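Local coordinates for protein putative SAM-dependent O-methyltranferase (Podospora anserina, PDB 4YMH) that binds S-adenosyl-L-homocysteine and probably transfers methyl groups from S-adenosylmethionine to hydroxyl oxygens, as a member of the cation-dependent O-methyltransferase family, at residues A[66-71]-A[93-98]. Sequence-based numbering, arbitrary orientation.
Sequences PKRILE and EIVTLE. With SAH (S-adenosyl-L-homocysteine), chain E.
Arg68 and Glu93 run side by side and join in a salt bridge, with Arg68 NE 2.9 Å from Glu93 OE1. Arg68 NH2 adds a weak bond to the same oxygen. The carboxylate sits at the guanidinium edge, the two planes 37° apart, and NE meets OE1 from above the carboxylate plane. The bend of Arg68 at chi3 (70°) turns NE toward OE1 of the extended Glu93 chain. On the same face, Leu70 CD1 packs 3.7 Å from Val95 CG1 and also touches Leu97. On the opposite face, Thr96 OG1 donates to Glu71 OE1 at 2.8 Å, on the anti side of the carboxylate. OG1 lies anti to the Thr96 backbone N (chi1 178°), beside the extended Glu71 chain.

Parallel pairing underlies these contacts: Ile69 N bonds to Glu93 O at 2.8 Å, and Leu97 N closes the ladder on Glu71 O. The strands are neighbours in the Rossmann-like sheet of class I methyltransferases, linked by helix 78-86 in a beta-alpha-beta unit.

Farther out, Phe138 forms a cation-pi contact with Arg68, and Ser79 holds Glu71 OE2. With alanine replacing Arg68, the Glu93 carboxylate would probably lose its cationic mate and the Phe138 ring its cation-pi partner. At the C-terminal end of strand 93-98, Glu98 grips both ribose hydroxyls of SAH, OE2 lying 2.8 Å from O2'. Backbone N atoms of Tyr75 and Ser100 steady that carboxylate.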
loop_
_atom_site.group_PDB
_atom_site.type_symbol
_atom_site.label_atom_id
_atom_site.label_comp_id
_atom_site.label_asym_id
_atom_site.label_seq_id
_atom_site.Cartn_x
_atom_site.Cartn_y
_atom_site.Cartn_z
ATOM N N PRO A 66 -5.835 -5.012 -14.356
ATOM C CA PRO A 66 -7.020 -4.267 -14.799
ATOM C C PRO A 66 -7.263 -4.363 -16.314
ATOM O O PRO A 66 -6.305 -4.390 -17.091
ATOM C CB PRO A 66 -6.692 -2.828 -14.394
ATOM C CG PRO A 66 -5.215 -2.766 -14.445
ATOM C CD PRO A 66 -4.748 -4.106 -13.936
ATOM N N LYS A 67 -8.529 -4.436 -16.722
ATOM C CA LYS A 67 -8.882 -4.476 -18.142
ATOM C C LYS A 67 -8.762 -3.094 -18.785
ATOM O O LYS A 67 -8.348 -2.966 -19.935
ATOM C CB LYS A 67 -10.304 -5.018 -18.331
ATOM C CG LYS A 67 -10.440 -6.509 -18.035
ATOM C CD LYS A 67 -11.826 -7.055 -18.401
ATOM C CE LYS A 67 -12.889 -6.580 -17.424
ATOM N NZ LYS A 67 -12.522 -6.906 -16.008
ATOM N N ARG A 68 -9.144 -2.065 -18.037
ATOM C CA ARG A 68 -9.050 -0.678 -18.487
ATOM C C ARG A 68 -8.551 0.152 -17.317
ATOM O O ARG A 68 -8.942 -0.110 -16.176
ATOM C CB ARG A 68 -10.405 -0.139 -18.962
ATOM C CG ARG A 68 -11.076 -0.903 -20.096
ATOM C CD ARG A 68 -12.425 -0.266 -20.439
ATOM N NE ARG A 68 -12.279 1.042 -21.074
ATOM C CZ ARG A 68 -13.156 2.038 -20.968
ATOM N NH1 ARG A 68 -14.243 1.903 -20.217
ATOM N NH2 ARG A 68 -12.935 3.177 -21.602
ATOM N N ILE A 69 -7.704 1.146 -17.591
ATOM C CA ILE A 69 -7.185 2.033 -16.551
ATOM C C ILE A 69 -7.556 3.468 -16.909
ATOM O O ILE A 69 -7.430 3.876 -18.062
ATOM C CB ILE A 69 -5.642 1.912 -16.395
ATOM C CG1 ILE A 69 -5.259 0.543 -15.831
ATOM C CG2 ILE A 69 -5.083 3.030 -15.491
ATOM C CD1 ILE A 69 -3.751 0.280 -15.761
ATOM N N LEU A 70 -8.041 4.218 -15.931
ATOM C CA LEU A 70 -8.282 5.649 -16.121
ATOM C C LEU A 70 -7.327 6.431 -15.242
ATOM O O LEU A 70 -7.073 6.046 -14.106
ATOM C CB LEU A 70 -9.721 6.027 -15.783
ATOM C CG LEU A 70 -9.987 7.545 -15.715
ATOM C CD1 LEU A 70 -9.797 8.209 -17.087
ATOM C CD2 LEU A 70 -11.364 7.840 -15.157
ATOM N N GLU A 71 -6.799 7.526 -15.774
ATOM C CA GLU A 71 -5.894 8.386 -15.033
ATOM C C GLU A 71 -6.324 9.844 -15.185
ATOM O O GLU A 71 -6.619 10.303 -16.285
ATOM C CB GLU A 71 -4.469 8.170 -15.535
ATOM C CG GLU A 71 -3.543 9.331 -15.361
ATOM C CD GLU A 71 -2.131 8.990 -15.766
ATOM O OE1 GLU A 71 -1.625 9.587 -16.746
ATOM O OE2 GLU A 71 -1.529 8.128 -15.095
ATOM N N GLU A 93 -6.640 -0.945 -22.120
ATOM C CA GLU A 93 -6.847 0.432 -22.544
ATOM C C GLU A 93 -6.499 1.359 -21.394
ATOM O O GLU A 93 -6.864 1.123 -20.241
ATOM C CB GLU A 93 -8.293 0.680 -23.003
ATOM C CG GLU A 93 -8.519 2.102 -23.548
ATOM C CD GLU A 93 -9.976 2.406 -23.909
ATOM O OE1 GLU A 93 -10.875 1.633 -23.519
ATOM O OE2 GLU A 93 -10.219 3.425 -24.594
ATOM N N ILE A 94 -5.774 2.415 -21.715
ATOM C CA ILE A 94 -5.396 3.411 -20.730
ATOM C C ILE A 94 -5.903 4.758 -21.203
ATOM O O ILE A 94 -5.548 5.211 -22.282
ATOM C CB ILE A 94 -3.884 3.437 -20.530
ATOM C CG1 ILE A 94 -3.436 2.071 -20.013
ATOM C CG2 ILE A 94 -3.485 4.532 -19.553
ATOM C CD1 ILE A 94 -2.021 1.776 -20.281
ATOM N N VAL A 95 -6.785 5.360 -20.416
ATOM C CA VAL A 95 -7.340 6.662 -20.733
ATOM C C VAL A 95 -6.729 7.657 -19.762
ATOM O O VAL A 95 -6.732 7.436 -18.552
ATOM C CB VAL A 95 -8.882 6.679 -20.617
ATOM C CG1 VAL A 95 -9.427 8.101 -20.806
ATOM C CG2 VAL A 95 -9.497 5.706 -21.614
ATOM N N THR A 96 -6.163 8.736 -20.275
ATOM C CA THR A 96 -5.581 9.701 -19.368
ATOM C C THR A 96 -6.085 11.095 -19.710
ATOM O O THR A 96 -6.186 11.468 -20.886
ATOM C CB THR A 96 -4.032 9.614 -19.377
ATOM O OG1 THR A 96 -3.491 10.613 -18.503
ATOM C CG2 THR A 96 -3.464 9.773 -20.785
ATOM N N LEU A 97 -6.458 11.848 -18.674
ATOM C CA LEU A 97 -7.087 13.153 -18.859
ATOM C C LEU A 97 -6.132 14.289 -18.521
ATOM O O LEU A 97 -5.470 14.245 -17.484
ATOM C CB LEU A 97 -8.340 13.277 -17.988
ATOM C CG LEU A 97 -9.400 12.190 -18.122
ATOM C CD1 LEU A 97 -10.591 12.538 -17.251
ATOM C CD2 LEU A 97 -9.824 12.035 -19.584
ATOM N N GLU A 98 -6.074 15.319 -19.368
ATOM C CA GLU A 98 -5.145 16.421 -19.102
ATOM C C GLU A 98 -5.663 17.738 -19.666
ATOM O O GLU A 98 -6.239 17.749 -20.752
ATOM C CB GLU A 98 -3.761 16.096 -19.690
ATOM C CG GLU A 98 -2.759 17.245 -19.622
ATOM C CD GLU A 98 -2.426 17.676 -18.194
ATOM O OE1 GLU A 98 -2.112 16.799 -17.354
ATOM O OE2 GLU A 98 -2.468 18.900 -17.910
HETATM N N SAH E . 0.329 11.809 -12.949
HETATM C CA SAH E . 1.554 12.498 -13.245
HETATM C CB SAH E . 1.589 13.882 -12.603
HETATM C CG SAH E . 0.296 14.692 -12.616
HETATM S SD SAH E . 0.570 16.312 -12.001
HETATM C C SAH E . 2.748 11.717 -12.767
HETATM O O SAH E . 3.836 11.930 -13.245
HETATM O OXT SAH E . 2.596 10.880 -11.889
HETATM C "C5'" SAH E . -1.061 16.909 -12.183
HETATM C "C4'" SAH E . -1.479 17.181 -13.619
HETATM O "O4'" SAH E . -2.865 17.469 -13.658
HETATM C "C3'" SAH E . -0.797 18.391 -14.210
HETATM O "O3'" SAH E . -0.177 18.072 -15.433
HETATM C "C2'" SAH E . -1.908 19.385 -14.430
HETATM O "O2'" SAH E . -1.693 20.232 -15.513
HETATM C "C1'" SAH E . -3.134 18.514 -14.558
HETATM N N9 SAH E . -4.381 19.189 -14.172
HETATM C C8 SAH E . -4.564 20.063 -13.200
HETATM N N7 SAH E . -5.826 20.450 -13.144
HETATM C C5 SAH E . -6.473 19.812 -14.089
HETATM C C6 SAH E . -7.850 19.750 -14.573
HETATM N N6 SAH E . -8.761 20.495 -13.987
HETATM N N1 SAH E . -8.144 18.939 -15.586
HETATM C C2 SAH E . -7.199 18.191 -16.144
HETATM N N3 SAH E . -5.937 18.185 -15.761
HETATM C C4 SAH E . -5.523 18.964 -14.755
#